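Local atomic coordinates of PrgX (Enterococcus faecalis, PDB entry 2AWI), a protein that acts as the receptor for the peptide sex pheromone cCF10 and probably binds DNA as a repressor in the regulation of conjugation. Residues K79-K84 against L114-I119; T105-F110 against G150-I155; V179-K184 against K224-N229. The protein carries 1 engineered substitution. All blocks are in the same frame, centred on the assembly; numbering follows the deposited sequence.

Contact 1 (K79-K84 against L114-I119); sequences KLLISK and LGYISI
I82 carries this apolar contact, its side chain meeting G115, Y116 and I119 on a helix that runs almost parallel to its own. The axes of the two short segments come within 10.3 Å and differ in direction by 9°, and the backbones are nearest where I82 CA and G115 CA stand 6.8 Å apart.

The first kind of contact is aliphatic against bare backbone. CG1 of I82 lies beside its own backbone N (chi1 -76°) and the chain is extended beyond it, which sends CD1 across the gap until it rests 3.8 Å from G115 CA. Because glycine offers only backbone there, the methyl can sit directly on the helix surface.

The second kind is aliphatic against ring. The Y116 side chain starts off along the flank of its helix, and the far end of its ring comes round toward I82: Y116 CE1 approaches I82 CG1 at 3.9 Å, with the methylene placed obliquely to the ring. Farther out, Y116 OH comes within 4.3 Å of L81 CD2, a looser touch.

Aliphatic groups also meet one another and a carbonyl. I119 points at the facing helix, and its CD1 lies 4.1 Å from I82 CG2 while standing 3.8 Å from the backbone O of I82. The contact is thus held by van der Waals packing, with nothing polar paired between the segments.

Helix 92-102 completes the setting: N95 touches both L81 and Y116, and I99 touches Y116. Helices 74-87 and 107-122 are the first and third of three successive helices, consistent with TPR-like folds, where successive helices pack antiparallel and alternate ones run nearly parallel.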
loop_
_atom_site.group_PDB
_atom_site.type_symbol
_atom_site.label_atom_id
_atom_site.label_comp_id
_atom_site.label_asym_id
_atom_site.label_seq_id
_atom_site.Cartn_x
_atom_site.Cartn_y
_atom_site.Cartn_z
ATOM N N LYS A 79 -7.006 -42.357 -18.841
ATOM C CA LYS A 79 -7.024 -41.071 -18.149
ATOM C C LYS A 79 -6.060 -40.095 -18.819
ATOM O O LYS A 79 -6.257 -38.880 -18.774
ATOM C CB LYS A 79 -6.662 -41.248 -16.667
ATOM C CG LYS A 79 -6.935 -40.010 -15.805
ATOM C CD LYS A 79 -6.730 -40.288 -14.312
ATOM C CE LYS A 79 -7.905 -41.043 -13.684
ATOM N NZ LYS A 79 -9.091 -40.171 -13.424
ATOM N N LEU A 80 -5.025 -40.639 -19.449
ATOM C CA LEU A 80 -4.027 -39.830 -20.141
ATOM C C LEU A 80 -4.633 -39.323 -21.449
ATOM O O LEU A 80 -4.478 -38.160 -21.820
ATOM C CB LEU A 80 -2.781 -40.684 -20.424
ATOM C CG LEU A 80 -1.512 -40.062 -21.020
ATOM C CD1 LEU A 80 -1.738 -39.659 -22.472
ATOM C CD2 LEU A 80 -1.095 -38.866 -20.178
ATOM N N LEU A 81 -5.338 -40.215 -22.130
ATOM C CA LEU A 81 -5.979 -39.913 -23.401
ATOM C C LEU A 81 -6.867 -38.668 -23.354
ATOM O O LEU A 81 -7.053 -37.996 -24.369
ATOM C CB LEU A 81 -6.794 -41.130 -23.846
ATOM C CG LEU A 81 -7.201 -41.282 -25.313
ATOM C CD1 LEU A 81 -5.995 -41.078 -26.211
ATOM C CD2 LEU A 81 -7.790 -42.675 -25.528
ATOM N N ILE A 82 -7.409 -38.359 -22.179
ATOM C CA ILE A 82 -8.286 -37.198 -22.018
ATOM C C ILE A 82 -7.651 -35.875 -22.445
ATOM O O ILE A 82 -8.293 -35.061 -23.107
ATOM C CB ILE A 82 -8.773 -37.063 -20.545
ATOM C CG1 ILE A 82 -9.866 -38.093 -20.266
ATOM C CG2 ILE A 82 -9.298 -35.652 -20.272
ATOM C CD1 ILE A 82 -10.372 -38.055 -18.847
ATOM N N SER A 83 -6.398 -35.660 -22.056
ATOM C CA SER A 83 -5.694 -34.426 -22.396
ATOM C C SER A 83 -5.596 -34.243 -23.905
ATOM O O SER A 83 -5.835 -33.152 -24.429
ATOM C CB SER A 83 -4.286 -34.437 -21.793
ATOM O OG SER A 83 -3.497 -35.475 -22.349
ATOM N N LYS A 84 -5.250 -35.319 -24.600
ATOM C CA LYS A 84 -5.113 -35.282 -26.046
ATOM C C LYS A 84 -6.447 -34.971 -26.715
ATOM O O LYS A 84 -6.512 -34.138 -27.620
ATOM C CB LYS A 84 -4.569 -36.619 -26.556
ATOM C CG LYS A 84 -3.371 -37.129 -25.762
ATOM C CD LYS A 84 -2.681 -38.300 -26.448
ATOM C CE LYS A 84 -1.786 -37.829 -27.591
ATOM N NZ LYS A 84 -0.671 -36.961 -27.103
ATOM N N LEU A 114 -16.496 -38.823 -16.595
ATOM C CA LEU A 114 -16.862 -37.433 -16.327
ATOM C C LEU A 114 -15.863 -36.501 -17.012
ATOM O O LEU A 114 -16.145 -35.320 -17.237
ATOM C CB LEU A 114 -16.884 -37.160 -14.816
ATOM C CG LEU A 114 -17.935 -37.931 -14.007
ATOM C CD1 LEU A 114 -17.761 -37.655 -12.512
ATOM C CD2 LEU A 114 -19.334 -37.536 -14.477
ATOM N N GLY A 115 -14.691 -37.048 -17.333
ATOM C CA GLY A 115 -13.671 -36.275 -18.015
ATOM C C GLY A 115 -14.139 -35.982 -19.430
ATOM O O GLY A 115 -13.890 -34.902 -19.976
ATOM N N TYR A 116 -14.824 -36.951 -20.026
ATOM C CA TYR A 116 -15.357 -36.786 -21.372
ATOM C C TYR A 116 -16.563 -35.848 -21.353
ATOM O O TYR A 116 -16.735 -35.030 -22.256
ATOM C CB TYR A 116 -15.770 -38.135 -21.961
ATOM C CG TYR A 116 -14.622 -38.983 -22.458
ATOM C CD1 TYR A 116 -13.669 -39.499 -21.577
ATOM C CD2 TYR A 116 -14.495 -39.281 -23.814
ATOM C CE1 TYR A 116 -12.619 -40.298 -22.041
ATOM C CE2 TYR A 116 -13.454 -40.074 -24.287
ATOM C CZ TYR A 116 -12.520 -40.580 -23.399
ATOM O OH TYR A 116 -11.498 -41.363 -23.880
ATOM N N ILE A 117 -17.396 -35.965 -20.325
ATOM C CA ILE A 117 -18.572 -35.108 -20.220
ATOM C C ILE A 117 -18.131 -33.657 -20.149
ATOM O O ILE A 117 -18.733 -32.781 -20.768
ATOM C CB ILE A 117 -19.406 -35.440 -18.968
ATOM C CG1 ILE A 117 -19.947 -36.866 -19.076
ATOM C CG2 ILE A 117 -20.557 -34.444 -18.820
ATOM C CD1 ILE A 117 -20.832 -37.098 -20.284
ATOM N N SER A 118 -17.071 -33.411 -19.389
ATOM C CA SER A 118 -16.531 -32.069 -19.235
ATOM C C SER A 118 -16.124 -31.531 -20.602
ATOM O O SER A 118 -16.487 -30.416 -20.976
ATOM C CB SER A 118 -15.318 -32.105 -18.310
ATOM O OG SER A 118 -14.817 -30.801 -18.088
ATOM N N ILE A 119 -15.365 -32.333 -21.342
ATOM C CA ILE A 119 -14.903 -31.955 -22.676
ATOM C C ILE A 119 -16.083 -31.577 -23.569
ATOM O O ILE A 119 -16.076 -30.522 -24.200
ATOM C CB ILE A 119 -14.114 -33.114 -23.341
ATOM C CG1 ILE A 119 -12.744 -33.271 -22.672
ATOM C CG2 ILE A 119 -13.951 -32.850 -24.824
ATOM C CD1 ILE A 119 -12.007 -34.528 -23.080
#

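Contact 2 (T105-F110 against G150-I155); sequences TSLQYF and GIDCEI. Engineered in segment 150-155: C153 (natural residue Tyr).
The carboxylate of D152, which touches L107, is held by three partners: OD2 takes a salt bridge from R145 and a hydrogen bond from the backbone N of F149, and OD1 pairs with the hydroxyl of Y142. These bonds fix the group's rotation, and they hold OD1 3.6 Å from L107 CD1, an aliphatic neighbour that offers it no bond.

L107 spreads its two methyls over the facing helix. CD1 also packs on I151 CG2 at 3.7 Å, whereas the L107 and I155 side chains cross at about a right angle, L107 CD2 meeting I155 CD1 at 3.8 Å. The same I155 methyl lies 3.5 Å from the backbone O of L107, so it touches both the side chain and the main chain of L107.

F110 swings its ring away from its backbone N (chi1 -171°), and I155 arrives at the ring's edge: F110 CD2 stands 3.7 Å from I155 CD1, with I155 CG2 in the ring plane. At the other end, Q108 bends at its second torsion, bringing its CD within 3.8 Å of I151 CD1.

Every touching residue is buried. This is helix-helix packing inside the C-terminal TPR-family region, joining the starts of helices 107-122 and 150-159. Helix 128-142 supplies L138 and L141 against F110, and the helix-turn-helix part of the second subunit, probably DNA-binding, adds its L15 on L107 and its G55 on I151.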
loop_
_atom_site.group_PDB
_atom_site.type_symbol
_atom_site.label_atom_id
_atom_site.label_comp_id
_atom_site.label_asym_id
_atom_site.label_seq_id
_atom_site.Cartn_x
_atom_site.Cartn_y
_atom_site.Cartn_z
ATOM N N THR A 105 -17.389 -49.569 -14.586
ATOM C CA THR A 105 -16.475 -50.687 -14.369
ATOM C C THR A 105 -15.745 -50.491 -13.042
ATOM O O THR A 105 -15.537 -51.439 -12.280
ATOM C CB THR A 105 -15.424 -50.766 -15.497
ATOM O OG1 THR A 105 -16.090 -50.883 -16.761
ATOM C CG2 THR A 105 -14.507 -51.968 -15.295
ATOM N N SER A 106 -15.354 -49.247 -12.781
ATOM C CA SER A 106 -14.648 -48.898 -11.558
ATOM C C SER A 106 -14.748 -47.397 -11.340
ATOM O O SER A 106 -15.099 -46.647 -12.256
ATOM C CB SER A 106 -13.171 -49.299 -11.658
ATOM O OG SER A 106 -12.473 -48.485 -12.587
ATOM N N LEU A 107 -14.434 -46.966 -10.122
ATOM C CA LEU A 107 -14.475 -45.557 -9.784
ATOM C C LEU A 107 -13.531 -44.779 -10.695
ATOM O O LEU A 107 -13.800 -43.631 -11.035
ATOM C CB LEU A 107 -14.093 -45.360 -8.321
ATOM C CG LEU A 107 -15.065 -46.005 -7.330
ATOM C CD1 LEU A 107 -14.526 -45.866 -5.919
ATOM C CD2 LEU A 107 -16.441 -45.356 -7.453
ATOM N N GLN A 108 -12.428 -45.401 -11.098
ATOM C CA GLN A 108 -11.481 -44.730 -11.982
ATOM C C GLN A 108 -12.165 -44.437 -13.312
ATOM O O GLN A 108 -12.218 -43.292 -13.748
ATOM C CB GLN A 108 -10.239 -45.599 -12.197
ATOM C CG GLN A 108 -9.349 -45.692 -10.969
ATOM C CD GLN A 108 -8.639 -44.380 -10.665
ATOM O OE1 GLN A 108 -8.238 -44.124 -9.529
ATOM N NE2 GLN A 108 -8.470 -43.547 -11.688
ATOM N N TYR A 109 -12.700 -45.473 -13.954
ATOM C CA TYR A 109 -13.391 -45.289 -15.228
ATOM C C TYR A 109 -14.527 -44.281 -15.115
ATOM O O TYR A 109 -14.802 -43.539 -16.058
ATOM C CB TYR A 109 -13.929 -46.625 -15.752
ATOM C CG TYR A 109 -12.897 -47.413 -16.527
ATOM C CD1 TYR A 109 -12.416 -46.947 -17.751
ATOM C CD2 TYR A 109 -12.365 -48.596 -16.017
ATOM C CE1 TYR A 109 -11.426 -47.637 -18.447
ATOM C CE2 TYR A 109 -11.373 -49.295 -16.705
ATOM C CZ TYR A 109 -10.907 -48.808 -17.916
ATOM O OH TYR A 109 -9.913 -49.481 -18.584
ATOM N N PHE A 110 -15.194 -44.239 -13.968
ATOM C CA PHE A 110 -16.262 -43.263 -13.830
ATOM C C PHE A 110 -15.630 -41.884 -13.900
ATOM O O PHE A 110 -16.122 -41.001 -14.600
ATOM C CB PHE A 110 -17.006 -43.417 -12.504
ATOM C CG PHE A 110 -18.246 -42.572 -12.420
ATOM C CD1 PHE A 110 -19.262 -42.726 -13.359
ATOM C CD2 PHE A 110 -18.385 -41.608 -11.428
ATOM C CE1 PHE A 110 -20.402 -41.928 -13.312
ATOM C CE2 PHE A 110 -19.523 -40.802 -11.372
ATOM C CZ PHE A 110 -20.532 -40.964 -12.316
ATOM N N GLY A 150 -9.663 -41.609 -1.987
ATOM C CA GLY A 150 -9.198 -40.501 -2.796
ATOM C C GLY A 150 -9.979 -40.345 -4.087
ATOM O O GLY A 150 -10.466 -39.258 -4.404
ATOM N N ILE A 151 -10.124 -41.434 -4.829
ATOM C CA ILE A 151 -10.835 -41.380 -6.100
ATOM C C ILE A 151 -12.287 -40.893 -5.944
ATOM O O ILE A 151 -12.872 -40.345 -6.890
ATOM C CB ILE A 151 -10.800 -42.756 -6.798
ATOM C CG1 ILE A 151 -11.459 -42.671 -8.172
ATOM C CG2 ILE A 151 -11.491 -43.786 -5.927
ATOM C CD1 ILE A 151 -10.812 -41.672 -9.110
ATOM N N ASP A 152 -12.869 -41.088 -4.762
ATOM C CA ASP A 152 -14.231 -40.620 -4.514
ATOM C C ASP A 152 -14.225 -39.093 -4.476
ATOM O O ASP A 152 -15.119 -38.440 -5.017
ATOM C CB ASP A 152 -14.775 -41.173 -3.193
ATOM C CG ASP A 152 -15.071 -42.655 -3.264
ATOM O OD1 ASP A 152 -15.830 -43.061 -4.170
ATOM O OD2 ASP A 152 -14.548 -43.413 -2.416
ATOM N N CYS A 153 -13.212 -38.520 -3.837
ATOM C CA CYS A 153 -13.107 -37.071 -3.777
ATOM C C CYS A 153 -12.719 -36.505 -5.144
ATOM O O CYS A 153 -12.996 -35.350 -5.444
ATOM C CB CYS A 153 -12.106 -36.654 -2.700
ATOM S SG CYS A 153 -12.780 -36.850 -1.022
ATOM N N GLU A 154 -12.094 -37.324 -5.983
ATOM C CA GLU A 154 -11.725 -36.871 -7.318
ATOM C C GLU A 154 -13.026 -36.817 -8.116
ATOM O O GLU A 154 -13.303 -35.844 -8.818
ATOM C CB GLU A 154 -10.739 -37.846 -7.973
ATOM C CG GLU A 154 -10.154 -37.349 -9.287
ATOM C CD GLU A 154 -9.220 -38.361 -9.937
ATOM O OE1 GLU A 154 -8.278 -38.840 -9.257
ATOM O OE2 GLU A 154 -9.426 -38.679 -11.132
ATOM N N ILE A 155 -13.824 -37.875 -7.995
ATOM C CA ILE A 155 -15.114 -37.955 -8.678
ATOM C C ILE A 155 -15.992 -36.760 -8.295
ATOM O O ILE A 155 -16.564 -36.093 -9.155
ATOM C CB ILE A 155 -15.844 -39.276 -8.312
ATOM C CG1 ILE A 155 -15.239 -40.430 -9.120
ATOM C CG2 ILE A 155 -17.340 -39.138 -8.549
ATOM C CD1 ILE A 155 -15.778 -41.803 -8.761
#

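Contact 3 (V179-K184 against K224-N229); sequences VDSFGK and KNISIN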
loop_
_atom_site.group_PDB
_atom_site.type_symbol
_atom_site.label_atom_id
_atom_site.label_comp_id
_atom_site.label_asym_id
_atom_site.label_seq_id
_atom_site.Cartn_x
_atom_site.Cartn_y
_atom_site.Cartn_z
ATOM N N VAL A 179 -10.653 -37.659 8.662
ATOM C CA VAL A 179 -10.097 -38.019 9.959
ATOM C C VAL A 179 -8.627 -38.443 9.898
ATOM O O VAL A 179 -7.842 -38.122 10.795
ATOM C CB VAL A 179 -10.922 -39.156 10.621
ATOM C CG1 VAL A 179 -12.394 -38.768 10.659
ATOM C CG2 VAL A 179 -10.738 -40.460 9.855
ATOM N N ASP A 180 -8.252 -39.156 8.841
ATOM C CA ASP A 180 -6.877 -39.623 8.686
ATOM C C ASP A 180 -6.254 -39.207 7.366
ATOM O O ASP A 180 -6.945 -39.080 6.363
ATOM C CB ASP A 180 -6.832 -41.151 8.788
ATOM C CG ASP A 180 -7.259 -41.656 10.148
ATOM O OD1 ASP A 180 -7.741 -42.804 10.229
ATOM O OD2 ASP A 180 -7.104 -40.913 11.135
ATOM N N SER A 181 -4.941 -38.993 7.379
ATOM C CA SER A 181 -4.203 -38.629 6.172
ATOM C C SER A 181 -3.626 -39.911 5.614
ATOM O O SER A 181 -3.068 -40.703 6.359
ATOM C CB SER A 181 -3.045 -37.686 6.491
ATOM O OG SER A 181 -2.102 -37.693 5.428
ATOM N N PHE A 182 -3.753 -40.121 4.310
ATOM C CA PHE A 182 -3.224 -41.335 3.700
ATOM C C PHE A 182 -2.231 -41.067 2.571
ATOM O O PHE A 182 -2.269 -41.732 1.536
ATOM C CB PHE A 182 -4.379 -42.207 3.195
ATOM C CG PHE A 182 -5.203 -42.811 4.297
ATOM C CD1 PHE A 182 -4.610 -43.630 5.255
ATOM C CD2 PHE A 182 -6.567 -42.557 4.390
ATOM C CE1 PHE A 182 -5.365 -44.186 6.291
ATOM C CE2 PHE A 182 -7.330 -43.109 5.422
ATOM C CZ PHE A 182 -6.728 -43.924 6.372
ATOM N N GLY A 183 -1.332 -40.106 2.782
ATOM C CA GLY A 183 -0.349 -39.778 1.763
ATOM C C GLY A 183 -0.600 -38.429 1.102
ATOM O O GLY A 183 -1.717 -37.907 1.138
ATOM N N LYS A 184 0.442 -37.870 0.490
ATOM C CA LYS A 184 0.344 -36.580 -0.179
ATOM C C LYS A 184 -0.645 -36.575 -1.346
ATOM O O LYS A 184 -1.354 -35.597 -1.543
ATOM C CB LYS A 184 1.729 -36.131 -0.646
ATOM C CG LYS A 184 2.663 -35.772 0.506
ATOM C CD LYS A 184 3.955 -35.141 0.001
ATOM C CE LYS A 184 4.822 -34.673 1.154
ATOM N NZ LYS A 184 5.255 -35.811 2.035
ATOM N N LYS A 224 -2.963 -35.362 11.787
ATOM C CA LYS A 224 -1.580 -35.778 11.949
ATOM C C LYS A 224 -0.936 -36.117 10.606
ATOM O O LYS A 224 -1.487 -36.893 9.827
ATOM C CB LYS A 224 -1.526 -36.996 12.873
ATOM C CG LYS A 224 -0.165 -37.651 12.992
ATOM C CD LYS A 224 -0.290 -39.016 13.654
ATOM C CE LYS A 224 1.047 -39.738 13.700
ATOM N NZ LYS A 224 0.901 -41.151 14.154
ATOM N N ASN A 225 0.231 -35.529 10.350
ATOM C CA ASN A 225 0.988 -35.756 9.117
ATOM C C ASN A 225 0.286 -35.330 7.828
ATOM O O ASN A 225 0.572 -35.873 6.758
ATOM C CB ASN A 225 1.384 -37.232 8.997
ATOM C CG ASN A 225 2.348 -37.673 10.090
ATOM O OD1 ASN A 225 3.278 -36.945 10.446
ATOM N ND2 ASN A 225 2.139 -38.877 10.610
ATOM N N ILE A 226 -0.623 -34.363 7.922
ATOM C CA ILE A 226 -1.349 -33.883 6.747
ATOM C C ILE A 226 -0.452 -32.958 5.921
ATOM O O ILE A 226 0.399 -32.261 6.465
ATOM C CB ILE A 226 -2.618 -33.082 7.152
ATOM C CG1 ILE A 226 -3.492 -32.820 5.926
ATOM C CG2 ILE A 226 -2.217 -31.745 7.779
ATOM C CD1 ILE A 226 -4.099 -34.059 5.348
ATOM N N SER A 227 -0.644 -32.953 4.610
ATOM C CA SER A 227 0.135 -32.084 3.737
ATOM C C SER A 227 -0.777 -31.047 3.105
ATOM O O SER A 227 -1.314 -31.258 2.017
ATOM C CB SER A 227 0.812 -32.886 2.627
ATOM O OG SER A 227 1.963 -33.550 3.110
ATOM N N ILE A 228 -0.961 -29.926 3.791
ATOM C CA ILE A 228 -1.809 -28.865 3.266
ATOM C C ILE A 228 -1.110 -28.231 2.056
ATOM O O ILE A 228 0.091 -27.972 2.089
ATOM C CB ILE A 228 -2.065 -27.764 4.339
ATOM C CG1 ILE A 228 -2.677 -28.384 5.603
ATOM C CG2 ILE A 228 -2.979 -26.687 3.768
ATOM C CD1 ILE A 228 -4.086 -28.978 5.381
ATOM N N ASN A 229 -1.868 -27.991 0.994
ATOM C CA ASN A 229 -1.335 -27.380 -0.214
ATOM C C ASN A 229 -1.282 -25.878 0.001
ATOM O O ASN A 229 -2.317 -25.233 0.200
ATOM C CB ASN A 229 -2.242 -27.708 -1.402
ATOM C CG ASN A 229 -1.801 -27.033 -2.692
ATOM O OD1 ASN A 229 -1.741 -25.806 -2.783
ATOM N ND2 ASN A 229 -1.501 -27.839 -3.699
#
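Two irregular loop segments run roughly alongside each other, their touching parts 24° apart in direction, with S181 CA 5.6 Å from I226 CA and K184 CA 6.0 Å from S227 CA, and no backbone hydrogen bonds pair them as strands. They are the loops that lead into helices 184-203 and 230-248 of the C-terminal TPR-family region, so the contact joins two helix starts.

S181 fills the first of these approaches. Its CB lies 3.8 Å from the backbone O of K224 and 3.9 Å from CD1 of I226, so CB touches a carbonyl and, from another direction, a methyl. With OG anti to the backbone N (chi1 161°), the S181 hydroxyl lies 3.5 Å from the N225 carbonyl O without bonding to it; its bond goes instead to OD2 of D187, on helix 184-203. The side chain of I226 rests on D187 as well.

The second approach belongs to K184, the first residue of that helix. Its extended aliphatic chain runs past the hydroxyl of S227, whose OG lies 3.5 Å from K184 CG and 3.6 Å from K184 CE. The chain bends only at its last torsion (chi4 62°), which directs the ammonium group to its salt bridge with D185 of the second subunit.

The chemistry implies an indirect tie at a surface. D187 takes S181 OG on one carboxylate oxygen and the backbone N of S227 on the other, bridging the two loops, while the direct touches are few and of van der Waals kind, none of them a hydrogen bond. K184, through its ionic pair with D185 of the second subunit, places this joint at the subunit interface.

From the N terminus, contact 1 closes a loop from helix 74-87 to helix 107-122, enclosing helix 92-102. Contact 2 opens before that loop is complete, at 105-110, and closes at 150-155 after helix 128-142; the two therefore cross along the chain, sharing helix 107-122. They also touch in space, through the K79 NZ to E154 OE2 salt bridge of 2.8 Å. Contact 3 follows in series, joining the loops that precede helices 184-203 and 230-248. It lies about 28 Å from contact 1 and 20 Å from contact 2, centre to centre. Contacts 2 and 3 both meet the second subunit, whereas contact 1 touches no other chain.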